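Local coordinates for protein RTX-adhesin (Marinomonas primoryensis, PDB 5IRB) that probably helps to tether its Antarctic bacterium to diatoms and ice, this chain being a calcium-binding run of beta-sandwich domains from a 1.5-MDa adhesin, at residues T207-A212 with D296-T301; E250-T255 with A290-S295; N9-P14 with T33-G38; G44-V49 with A84-T89. One frame throughout, in Å; residues are numbered along the deposited sequence.

Overall arrangement
From the N terminus, contact 3 closes first, pairing strand 8-12 with strand 29-38 in the three-stranded sheet of the first domain. Strand 43-50 follows at once, and contact 4 pairs it with strand 81-89 in the facing five-stranded sheet; the two contacts touch through Leu10 and Ile12, which pack on Ala84 to Val86. Far along the rod-like chain, contact 1 closes a longer loop, joining the segment near the end of strand 197-208 to a turn of the last domain through calcium. Contact 2, strand 253-258 with strand 287-295, is nested inside that loop. Contacts 2 and 4 have centres about 93 Å apart but occupy equivalent strand pairs.

Contact 1: T207-A212 with D296-T301; sequences TVDTSA and DAAGNT. With CA (calcium ion), chain D.
Asp209 and Ser211, near the end of strand 197-208, meet Asp296 in a calcium-bridged contact at the junction of two successive beta-sandwich domains, Asp296 beginning the turn between strands 287-295 and 301-312. Asp209 is bidentate, with OD1 2.4 Å and OD2 2.5 Å from the calcium. Ser211 adds its carbonyl oxygen, and Asp296 comes from the opposite direction with OD2 alone, 2.2 Å from the metal; three waters bring the ligands to seven. The carboxylate planes stand 72° apart, and the ion probably offsets the repulsion between the clustered oxygens. Asn300 ties both sides together in the second shell. Asn300 ND2 reaches Asp209 O at 2.8 Å from above that carbonyl plane, and Asp296 OD2 at 3.2 Å on the syn lone pair. Asp296 has CG between its backbone N and carbonyl carbon (chi1 67°), which lets OD1 accept Asn300 N beyond the type I turn 296-299. Ala212 CB packs against Asn300 CB at 3.9 Å. Around the site, Val124 of strand 124-125 touches Asp209 and Ala298, Asn126 ND2 and Ala127 N hydrogen-bond to Ala298 O and Asn300 OD1 respectively, and Asp247 flanks Ala212.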
loop_
_atom_site.group_PDB
_atom_site.type_symbol
_atom_site.label_atom_id
_atom_site.label_comp_id
_atom_site.label_asym_id
_atom_site.label_seq_id
_atom_site.Cartn_x
_atom_site.Cartn_y
_atom_site.Cartn_z
ATOM N N THR A 207 11.102 -5.782 8.200
ATOM C CA THR A 207 11.728 -6.516 9.300
ATOM C C THR A 207 11.976 -5.570 10.465
ATOM O O THR A 207 12.033 -4.347 10.293
ATOM C CB THR A 207 13.035 -7.211 8.866
ATOM O OG1 THR A 207 14.015 -6.242 8.471
ATOM C CG2 THR A 207 12.739 -8.157 7.707
ATOM N N VAL A 208 12.083 -6.142 11.658
ATOM C CA VAL A 208 12.290 -5.347 12.847
ATOM C C VAL A 208 13.625 -5.754 13.478
ATOM O O VAL A 208 13.863 -6.933 13.741
ATOM C CB VAL A 208 11.120 -5.513 13.843
ATOM C CG1 VAL A 208 11.393 -4.755 15.124
ATOM C CG2 VAL A 208 9.788 -5.038 13.194
ATOM N N ASP A 209 14.498 -4.772 13.677
ATOM C CA ASP A 209 15.827 -4.983 14.271
ATOM C C ASP A 209 16.109 -3.841 15.229
ATOM O O ASP A 209 16.505 -2.757 14.801
ATOM C CB ASP A 209 16.917 -5.047 13.203
ATOM C CG ASP A 209 18.282 -5.461 13.779
ATOM O OD1 ASP A 209 18.452 -5.368 15.017
ATOM O OD2 ASP A 209 19.179 -5.849 12.988
ATOM N N THR A 210 15.911 -4.072 16.526
ATOM C CA THR A 210 16.061 -2.979 17.478
ATOM C C THR A 210 17.267 -3.120 18.408
ATOM O O THR A 210 17.329 -2.454 19.433
ATOM C CB THR A 210 14.815 -2.827 18.344
ATOM O OG1 THR A 210 14.632 -4.026 19.104
ATOM C CG2 THR A 210 13.571 -2.550 17.482
ATOM N N SER A 211 18.225 -3.978 18.089
ATOM C CA SER A 211 19.463 -3.933 18.860
ATOM C C SER A 211 20.657 -4.419 18.082
ATOM O O SER A 211 20.552 -5.295 17.220
ATOM C CB SER A 211 19.353 -4.743 20.160
ATOM O OG SER A 211 19.203 -6.122 19.911
ATOM N N ALA A 212 21.788 -3.804 18.402
ATOM C CA ALA A 212 23.092 -4.214 17.929
ATOM C C ALA A 212 23.755 -5.046 19.024
ATOM O O ALA A 212 23.349 -4.973 20.183
ATOM C CB ALA A 212 23.944 -3.003 17.562
ATOM N N ASP A 296 25.129 -1.911 13.865
ATOM C CA ASP A 296 24.726 -2.861 12.828
ATOM C C ASP A 296 24.194 -2.133 11.582
ATOM O O ASP A 296 24.139 -0.900 11.554
ATOM C CB ASP A 296 23.721 -3.893 13.397
ATOM C CG ASP A 296 22.352 -3.286 13.783
ATOM O OD1 ASP A 296 22.097 -2.101 13.475
ATOM O OD2 ASP A 296 21.527 -4.021 14.388
ATOM N N ALA A 297 23.849 -2.882 10.539
ATOM C CA ALA A 297 23.413 -2.265 9.287
ATOM C C ALA A 297 22.119 -1.487 9.454
ATOM O O ALA A 297 21.907 -0.501 8.758
ATOM C CB ALA A 297 23.249 -3.328 8.167
ATOM N N ALA A 298 21.263 -1.914 10.378
ATOM C CA ALA A 298 20.035 -1.164 10.682
ATOM C C ALA A 298 20.282 0.183 11.328
ATOM O O ALA A 298 19.375 1.006 11.363
ATOM C CB ALA A 298 19.127 -1.979 11.576
ATOM N N GLY A 299 21.494 0.413 11.838
ATOM C CA GLY A 299 21.817 1.695 12.438
ATOM C C GLY A 299 21.727 1.741 13.952
ATOM O O GLY A 299 21.900 2.807 14.547
ATOM N N ASN A 300 21.450 0.603 14.582
ATOM C CA ASN A 300 21.467 0.544 16.031
ATOM C C ASN A 300 22.903 0.665 16.501
ATOM O O ASN A 300 23.809 0.322 15.767
ATOM C CB ASN A 300 20.875 -0.766 16.532
ATOM C CG ASN A 300 19.458 -0.967 16.069
ATOM O OD1 ASN A 300 18.601 -0.114 16.299
ATOM N ND2 ASN A 300 19.204 -2.093 15.418
ATOM N N THR A 301 23.111 1.125 17.725
ATOM C CA THR A 301 24.473 1.220 18.263
ATOM C C THR A 301 24.595 0.429 19.545
ATOM O O THR A 301 23.595 0.161 20.215
ATOM C CB THR A 301 24.865 2.672 18.543
ATOM O OG1 THR A 301 23.915 3.242 19.454
ATOM C CG2 THR A 301 24.824 3.470 17.233
HETATM CA CA CA D . 20.771 -6.004 14.966
HETATM O O HOH W 1 20.988 -4.532 11.166
HETATM O O HOH W 2 21.493 -1.491 20.007
HETATM O O HOH W 3 20.001 -7.836 15.706
HETATM O O HOH W 4 23.074 -6.704 15.727
HETATM O O HOH W 5 21.679 -6.937 13.014
#

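Contact 2: E250-T255 with A290-S295; sequences EGDTVT and AVVTSS
Asp252 and Ser294 meet through their side chains where strand 253-258 begins: Ser294 OG donates to Asp252 OD2 at 2.5 Å, a very short distance whose exact value deserves caution. Asp252 CG lies anti to its carbonyl carbon (chi1 -82°), which carries the carboxylate across to strand 287-295. The same OD2 also accepts the backbone N of Ala249, and a water that takes the N-H of Ser295 sits nearby. Behind the acid, Asp252 CB leans on Val292 CG1 at 3.9 Å.

Further along, the antiparallel strands bond regularly around Thr255 and Val291, with Thr255 N to Val291 O and Val291 N to Thr255 O both 2.8 Å. Toward the loop the pairing opens: Thr293 N still reaches Thr253 O at 3.0 Å, but a water links Thr253 N to Thr293 O. On the buried face, Val254 CG2 meets Val292 CG2 at 3.9 Å, and these valines are backed by Val267 and Val217 respectively. On the opposite face, a third water donates to Val291 O and Thr293 OG1, the latter also hydrogen-bonded to Asp303. The chemistry is therefore graded: direct amide bonds and aliphatic packing hold the strand body, while at its start the Asp252 carboxylate and two bridging waters replace some of the direct amide bonds.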
loop_
_atom_site.group_PDB
_atom_site.type_symbol
_atom_site.label_atom_id
_atom_site.label_comp_id
_atom_site.label_asym_id
_atom_site.label_seq_id
_atom_site.Cartn_x
_atom_site.Cartn_y
_atom_site.Cartn_z
ATOM N N GLU A 250 36.175 -3.320 12.011
ATOM C CA GLU A 250 37.290 -2.441 11.659
ATOM C C GLU A 250 36.815 -1.005 11.517
ATOM O O GLU A 250 35.817 -0.755 10.859
ATOM C CB GLU A 250 37.950 -2.877 10.354
ATOM C CG GLU A 250 39.188 -2.052 9.999
ATOM C CD GLU A 250 39.785 -2.439 8.667
ATOM O OE1 GLU A 250 39.256 -3.373 8.027
ATOM O OE2 GLU A 250 40.803 -1.826 8.273
ATOM N N GLY A 251 37.528 -0.059 12.122
ATOM C CA GLY A 251 37.119 1.334 12.059
ATOM C C GLY A 251 36.287 1.813 13.233
ATOM O O GLY A 251 36.123 3.027 13.421
ATOM N N ASP A 252 35.759 0.882 14.024
ATOM C CA ASP A 252 35.007 1.267 15.208
ATOM C C ASP A 252 35.870 2.101 16.160
ATOM O O ASP A 252 37.075 1.873 16.286
ATOM C CB ASP A 252 34.485 0.024 15.927
ATOM C CG ASP A 252 33.201 -0.524 15.305
ATOM O OD1 ASP A 252 32.707 0.080 14.327
ATOM O OD2 ASP A 252 32.696 -1.560 15.812
ATOM N N THR A 253 35.244 3.023 16.879
ATOM C CA THR A 253 35.979 3.880 17.806
ATOM C C THR A 253 36.224 3.159 19.114
ATOM O O THR A 253 35.312 2.526 19.657
ATOM C CB THR A 253 35.229 5.190 18.073
ATOM O OG1 THR A 253 35.149 5.939 16.854
ATOM C CG2 THR A 253 35.964 6.031 19.138
ATOM N N VAL A 254 37.467 3.254 19.600
ATOM C CA VAL A 254 37.840 2.761 20.911
ATOM C C VAL A 254 38.115 3.960 21.814
ATOM O O VAL A 254 38.922 4.823 21.485
ATOM C CB VAL A 254 39.107 1.868 20.877
ATOM C CG1 VAL A 254 39.256 1.154 22.202
ATOM C CG2 VAL A 254 39.037 0.851 19.726
ATOM N N THR A 255 37.433 4.022 22.945
ATOM C CA THR A 255 37.561 5.165 23.834
ATOM C C THR A 255 38.071 4.696 25.177
ATOM O O THR A 255 37.543 3.738 25.728
ATOM C CB THR A 255 36.224 5.892 23.998
ATOM O OG1 THR A 255 35.791 6.350 22.713
ATOM C CG2 THR A 255 36.363 7.097 24.945
ATOM N N ALA A 290 38.244 0.198 28.480
ATOM C CA ALA A 290 38.311 0.512 27.075
ATOM C C ALA A 290 36.907 0.242 26.529
ATOM O O ALA A 290 36.351 -0.846 26.738
ATOM C CB ALA A 290 39.377 -0.335 26.365
ATOM N N VAL A 291 36.325 1.234 25.862
ATOM C CA VAL A 291 34.954 1.108 25.352
ATOM C C VAL A 291 34.907 1.190 23.830
ATOM O O VAL A 291 35.391 2.154 23.245
ATOM C CB VAL A 291 34.022 2.172 25.941
ATOM C CG1 VAL A 291 32.570 1.989 25.418
ATOM C CG2 VAL A 291 34.037 2.090 27.447
ATOM N N VAL A 292 34.381 0.151 23.193
ATOM C CA VAL A 292 34.242 0.148 21.733
ATOM C C VAL A 292 32.785 0.426 21.340
ATOM O O VAL A 292 31.856 -0.174 21.884
ATOM C CB VAL A 292 34.730 -1.165 21.123
ATOM C CG1 VAL A 292 34.406 -1.240 19.615
ATOM C CG2 VAL A 292 36.253 -1.305 21.377
ATOM N N THR A 293 32.601 1.397 20.448
ATOM C CA THR A 293 31.278 1.782 19.963
ATOM C C THR A 293 31.046 1.152 18.587
ATOM O O THR A 293 31.808 1.400 17.650
ATOM C CB THR A 293 31.108 3.299 19.882
ATOM O OG1 THR A 293 31.150 3.846 21.208
ATOM C CG2 THR A 293 29.738 3.656 19.231
ATOM N N SER A 294 30.026 0.299 18.491
ATOM C CA SER A 294 29.703 -0.335 17.225
ATOM C C SER A 294 28.269 -0.067 16.752
ATOM O O SER A 294 27.448 0.502 17.456
ATOM C CB SER A 294 29.943 -1.839 17.322
ATOM O OG SER A 294 31.276 -2.136 17.768
ATOM N N SER A 295 27.989 -0.491 15.531
ATOM C CA SER A 295 26.647 -0.379 14.994
ATOM C C SER A 295 26.394 -1.510 14.000
ATOM O O SER A 295 27.333 -2.056 13.423
ATOM C CB SER A 295 26.468 1.010 14.377
ATOM O OG SER A 295 27.324 1.123 13.263
HETATM O O HOH W 6 30.357 -1.750 14.041
HETATM O O HOH W 7 32.463 3.506 16.476
HETATM O O HOH W 8 33.790 4.225 22.283
#

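Contact 3: N9-P14 with T33-G38; sequences NLDIDP and TGVVNG
Asn9 and Asn37 form a doubly hydrogen-bonded antiparallel pair, Asp11 and Val35 repeat it, and Asp13 N to Thr33 O (2.7 Å) closes the series, the strand axes running 166° apart. Between the bonded pairs the backbones draw close at Gly34, whose CA lies 3.1 Å from Asp11 O in a CA-H...O contact; with no side chain on that residue, its CA comes within 4.2 Å of Ile12 CA.

On the inward face, Leu10 places CG anti to its backbone N (chi1 175°) and brings CD1 obliquely to Val36 CG2, 3.8 Å away. Trp65 of strand 64-70 covers both residues, and Val86 lies against them from the facing sheet. Ile12 points to the same face near Glu102; this pair belongs to a magnesium site seen for this protein, though no such ion is bound to this chain here. On the outer face, Val35 CG2 comes alongside Asp11 CB at 3.8 Å.

A second polar cluster forms at the Asp13 end. Thr33 OG1 lies close to Asp13 OD2 at 2.4 Å, a very short separation that is doubtful as an exact length. One water donates to both Asp13 OD2 and Gly34 O, and another accepts Thr33 N beside Asp13 O. Asp13 thus extends the pairing past the end of strand 8-12, its backbone N bonding in sheet fashion and its carboxylate receiving a water, a combination that would probably steady the charge where the chain turns away toward the calcium-binding loop at Thr16 to Val20.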
loop_
_atom_site.group_PDB
_atom_site.type_symbol
_atom_site.label_atom_id
_atom_site.label_comp_id
_atom_site.label_asym_id
_atom_site.label_seq_id
_atom_site.Cartn_x
_atom_site.Cartn_y
_atom_site.Cartn_z
ATOM N N ASN A 9 -42.980 4.316 -36.504
ATOM C CA ASN A 9 -41.591 4.399 -36.094
ATOM C C ASN A 9 -41.463 3.914 -34.647
ATOM O O ASN A 9 -42.262 4.291 -33.797
ATOM C CB ASN A 9 -41.070 5.833 -36.239
ATOM C CG ASN A 9 -39.554 5.919 -36.150
ATOM O OD1 ASN A 9 -38.851 5.706 -37.139
ATOM N ND2 ASN A 9 -39.041 6.237 -34.963
ATOM N N LEU A 10 -40.446 3.107 -34.367
ATOM C CA LEU A 10 -40.265 2.517 -33.047
ATOM C C LEU A 10 -38.977 3.029 -32.413
ATOM O O LEU A 10 -37.908 2.911 -33.002
ATOM C CB LEU A 10 -40.203 0.993 -33.141
ATOM C CG LEU A 10 -39.904 0.179 -31.869
ATOM C CD1 LEU A 10 -40.980 0.393 -30.818
ATOM C CD2 LEU A 10 -39.740 -1.303 -32.175
ATOM N N ASP A 11 -39.088 3.620 -31.230
ATOM C CA ASP A 11 -37.914 4.094 -30.504
ATOM C C ASP A 11 -37.805 3.418 -29.166
ATOM O O ASP A 11 -38.813 3.158 -28.502
ATOM C CB ASP A 11 -37.947 5.603 -30.278
ATOM C CG ASP A 11 -37.521 6.392 -31.496
ATOM O OD1 ASP A 11 -36.301 6.417 -31.787
ATOM O OD2 ASP A 11 -38.392 7.005 -32.148
ATOM N N ILE A 12 -36.558 3.164 -28.772
ATOM C CA ILE A 12 -36.222 2.624 -27.465
ATOM C C ILE A 12 -35.496 3.721 -26.702
ATOM O O ILE A 12 -34.567 4.333 -27.233
ATOM C CB ILE A 12 -35.341 1.361 -27.578
ATOM C CG1 ILE A 12 -35.980 0.349 -28.545
ATOM C CG2 ILE A 12 -35.083 0.744 -26.206
ATOM C CD1 ILE A 12 -34.977 -0.581 -29.220
ATOM N N ASP A 13 -35.948 4.012 -25.485
ATOM C CA ASP A 13 -35.267 4.991 -24.635
ATOM C C ASP A 13 -33.916 4.443 -24.187
ATOM O O ASP A 13 -33.739 3.224 -24.135
ATOM C CB ASP A 13 -36.126 5.327 -23.413
ATOM C CG ASP A 13 -37.459 5.932 -23.785
ATOM O OD1 ASP A 13 -37.499 6.777 -24.700
ATOM O OD2 ASP A 13 -38.478 5.545 -23.181
ATOM N N PRO A 14 -32.966 5.336 -23.848
ATOM C CA PRO A 14 -31.666 4.906 -23.318
ATOM C C PRO A 14 -31.831 3.918 -22.172
ATOM O O PRO A 14 -32.657 4.139 -21.290
ATOM C CB PRO A 14 -31.039 6.213 -22.836
ATOM C CG PRO A 14 -31.609 7.238 -23.775
ATOM C CD PRO A 14 -33.030 6.801 -24.025
ATOM N N THR A 33 -37.939 0.968 -21.975
ATOM C CA THR A 33 -39.102 1.766 -22.319
ATOM C C THR A 33 -38.885 2.366 -23.692
ATOM O O THR A 33 -37.753 2.434 -24.169
ATOM C CB THR A 33 -39.379 2.913 -21.320
ATOM O OG1 THR A 33 -38.392 3.934 -21.471
ATOM C CG2 THR A 33 -39.425 2.424 -19.871
ATOM N N GLY A 34 -39.973 2.800 -24.324
ATOM C CA GLY A 34 -39.856 3.536 -25.554
ATOM C C GLY A 34 -41.191 4.057 -26.017
ATOM O O GLY A 34 -42.155 4.148 -25.248
ATOM N N VAL A 35 -41.246 4.397 -27.298
ATOM C CA VAL A 35 -42.433 4.992 -27.888
ATOM C C VAL A 35 -42.621 4.423 -29.288
ATOM O O VAL A 35 -41.648 4.031 -29.948
ATOM C CB VAL A 35 -42.352 6.525 -27.949
ATOM C CG1 VAL A 35 -42.380 7.120 -26.561
ATOM C CG2 VAL A 35 -41.109 6.974 -28.705
ATOM N N VAL A 36 -43.874 4.362 -29.723
ATOM C CA VAL A 36 -44.215 4.044 -31.105
ATOM C C VAL A 36 -44.858 5.307 -31.670
ATOM O O VAL A 36 -45.782 5.834 -31.085
ATOM C CB VAL A 36 -45.181 2.846 -31.226
ATOM C CG1 VAL A 36 -45.522 2.569 -32.699
ATOM C CG2 VAL A 36 -44.621 1.600 -30.536
ATOM N N ASN A 37 -44.377 5.801 -32.793
ATOM C CA ASN A 37 -44.886 7.036 -33.356
ATOM C C ASN A 37 -45.391 6.799 -34.753
ATOM O O ASN A 37 -45.118 5.754 -35.324
ATOM C CB ASN A 37 -43.751 8.060 -33.433
ATOM C CG ASN A 37 -43.447 8.695 -32.111
ATOM O OD1 ASN A 37 -42.314 8.655 -31.604
ATOM N ND2 ASN A 37 -44.467 9.292 -31.528
ATOM N N GLY A 38 -45.980 7.797 -35.398
ATOM C CA GLY A 38 -46.351 7.609 -36.776
ATOM C C GLY A 38 -47.846 7.652 -36.913
ATOM O O GLY A 38 -48.476 8.440 -36.234
HETATM O O HOH W 9 -35.129 1.552 -22.281
HETATM O O HOH W 10 -41.488 5.781 -22.880
#

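Contact 4: G44-V49 with A84-T89; sequences GVVTLV and ASVVVT
Thr47 N gives the shortest polar bond across this pair, 2.7 Å to Ser85 O, and the same carbonyl oxygen also receives a CA-H...O contact from Val46 CA. Ser85 N returns the bond to Thr47 O at 2.8 Å, and Val45 and Val87 form a second reciprocal pair, so that four amide bonds hold strands 43-50 and 81-89 almost exactly antiparallel, with their axes 174° apart.

On the buried face, Leu48 CD2 presses on Ala84 CB at 3.4 Å, tighter than ordinary van der Waals contact. Next to it, Val46 CG2 meets Val86 CG2 at 3.8 Å. Val86 sets CG1 between its backbone N and carbonyl carbon (chi1 63°), which leaves CG2 anti to that N, and Val86 CG2 also comes within 3.5 Å of Val45 O. Gly44, lacking a side chain, lets its CA approach Val87 O to 3.1 Å beside Val88. The other face carries Thr47 and Ser85, where Thr47 CB lies 4.0 Å from Ser85 OG, and the valines Val45 and Val87.

Trp65 and Val67 of strand 64-70 cover Leu48, while Ile8 of strand 8-12 meets Val86 and Val88. Two neighbouring strands of a five-stranded sheet, burying aliphatic side chains against a three-stranded one, make this a central strand pair of a beta-sandwich, consistent with the immunoglobulin-like domains of bacterial adhesins.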
loop_
_atom_site.group_PDB
_atom_site.type_symbol
_atom_site.label_atom_id
_atom_site.label_comp_id
_atom_site.label_asym_id
_atom_site.label_seq_id
_atom_site.Cartn_x
_atom_site.Cartn_y
_atom_site.Cartn_z
ATOM N N GLY A 44 -50.961 -2.281 -29.938
ATOM C CA GLY A 44 -49.738 -2.779 -30.535
ATOM C C GLY A 44 -48.979 -3.716 -29.611
ATOM O O GLY A 44 -49.224 -3.740 -28.400
ATOM N N VAL A 45 -48.081 -4.499 -30.206
ATOM C CA VAL A 45 -47.235 -5.444 -29.484
ATOM C C VAL A 45 -45.776 -5.178 -29.803
ATOM O O VAL A 45 -45.345 -5.349 -30.946
ATOM C CB VAL A 45 -47.551 -6.914 -29.837
ATOM C CG1 VAL A 45 -46.637 -7.879 -29.051
ATOM C CG2 VAL A 45 -49.045 -7.226 -29.631
ATOM N N VAL A 46 -45.025 -4.746 -28.788
ATOM C CA VAL A 46 -43.569 -4.619 -28.879
ATOM C C VAL A 46 -42.852 -5.903 -28.468
ATOM O O VAL A 46 -43.099 -6.459 -27.397
ATOM C CB VAL A 46 -43.045 -3.464 -28.009
ATOM C CG1 VAL A 46 -41.511 -3.453 -27.986
ATOM C CG2 VAL A 46 -43.591 -2.140 -28.512
ATOM N N THR A 47 -41.982 -6.376 -29.359
ATOM C CA THR A 47 -41.141 -7.532 -29.098
ATOM C C THR A 47 -39.671 -7.112 -29.011
ATOM O O THR A 47 -39.149 -6.451 -29.912
ATOM C CB THR A 47 -41.329 -8.602 -30.186
ATOM O OG1 THR A 47 -42.708 -8.999 -30.207
ATOM C CG2 THR A 47 -40.466 -9.830 -29.905
ATOM N N LEU A 48 -39.014 -7.518 -27.925
ATOM C CA LEU A 48 -37.598 -7.228 -27.699
ATOM C C LEU A 48 -36.837 -8.532 -27.649
ATOM O O LEU A 48 -37.324 -9.501 -27.080
ATOM C CB LEU A 48 -37.371 -6.513 -26.370
ATOM C CG LEU A 48 -37.968 -5.173 -25.966
ATOM C CD1 LEU A 48 -37.272 -4.695 -24.702
ATOM C CD2 LEU A 48 -37.802 -4.157 -27.063
ATOM N N VAL A 49 -35.631 -8.560 -28.206
ATOM C CA VAL A 49 -34.783 -9.741 -28.045
ATOM C C VAL A 49 -33.467 -9.333 -27.416
ATOM O O VAL A 49 -32.820 -8.399 -27.872
ATOM C CB VAL A 49 -34.527 -10.483 -29.377
ATOM C CG1 VAL A 49 -33.600 -11.687 -29.146
ATOM C CG2 VAL A 49 -35.853 -10.925 -30.004
ATOM N N ALA A 84 -35.426 -4.744 -31.389
ATOM C CA ALA A 84 -36.836 -4.555 -31.094
ATOM C C ALA A 84 -37.672 -4.513 -32.363
ATOM O O ALA A 84 -37.220 -4.037 -33.399
ATOM C CB ALA A 84 -37.029 -3.279 -30.308
ATOM N N SER A 85 -38.883 -5.025 -32.274
ATOM C CA SER A 85 -39.849 -4.803 -33.343
ATOM C C SER A 85 -41.257 -4.593 -32.790
ATOM O O SER A 85 -41.550 -4.934 -31.631
ATOM C CB SER A 85 -39.809 -5.965 -34.340
ATOM O OG SER A 85 -40.230 -7.170 -33.729
ATOM N N VAL A 86 -42.118 -3.977 -33.603
ATOM C CA VAL A 86 -43.483 -3.713 -33.171
ATOM C C VAL A 86 -44.477 -4.011 -34.313
ATOM O O VAL A 86 -44.167 -3.795 -35.485
ATOM C CB VAL A 86 -43.634 -2.260 -32.666
ATOM C CG1 VAL A 86 -43.355 -1.261 -33.777
ATOM C CG2 VAL A 86 -45.019 -2.025 -32.025
ATOM N N VAL A 87 -45.633 -4.562 -33.964
ATOM C CA VAL A 87 -46.790 -4.543 -34.859
ATOM C C VAL A 87 -47.938 -3.815 -34.156
ATOM O O VAL A 87 -48.171 -4.032 -32.961
ATOM C CB VAL A 87 -47.207 -5.956 -35.283
ATOM C CG1 VAL A 87 -47.449 -6.827 -34.074
ATOM C CG2 VAL A 87 -48.447 -5.901 -36.175
ATOM N N VAL A 88 -48.603 -2.912 -34.876
ATOM C CA VAL A 88 -49.723 -2.154 -34.334
ATOM C C VAL A 88 -50.985 -2.362 -35.197
ATOM O O VAL A 88 -50.883 -2.718 -36.371
ATOM C CB VAL A 88 -49.444 -0.642 -34.268
ATOM C CG1 VAL A 88 -48.163 -0.340 -33.507
ATOM C CG2 VAL A 88 -49.411 -0.040 -35.677
ATOM N N THR A 89 -52.150 -2.121 -34.608
ATOM C CA THR A 89 -53.438 -2.289 -35.295
ATOM C C THR A 89 -54.287 -1.072 -35.017
ATOM O O THR A 89 -54.231 -0.540 -33.915
ATOM C CB THR A 89 -54.192 -3.540 -34.819
ATOM O OG1 THR A 89 -53.339 -4.679 -34.952
ATOM C CG2 THR A 89 -55.464 -3.743 -35.650
#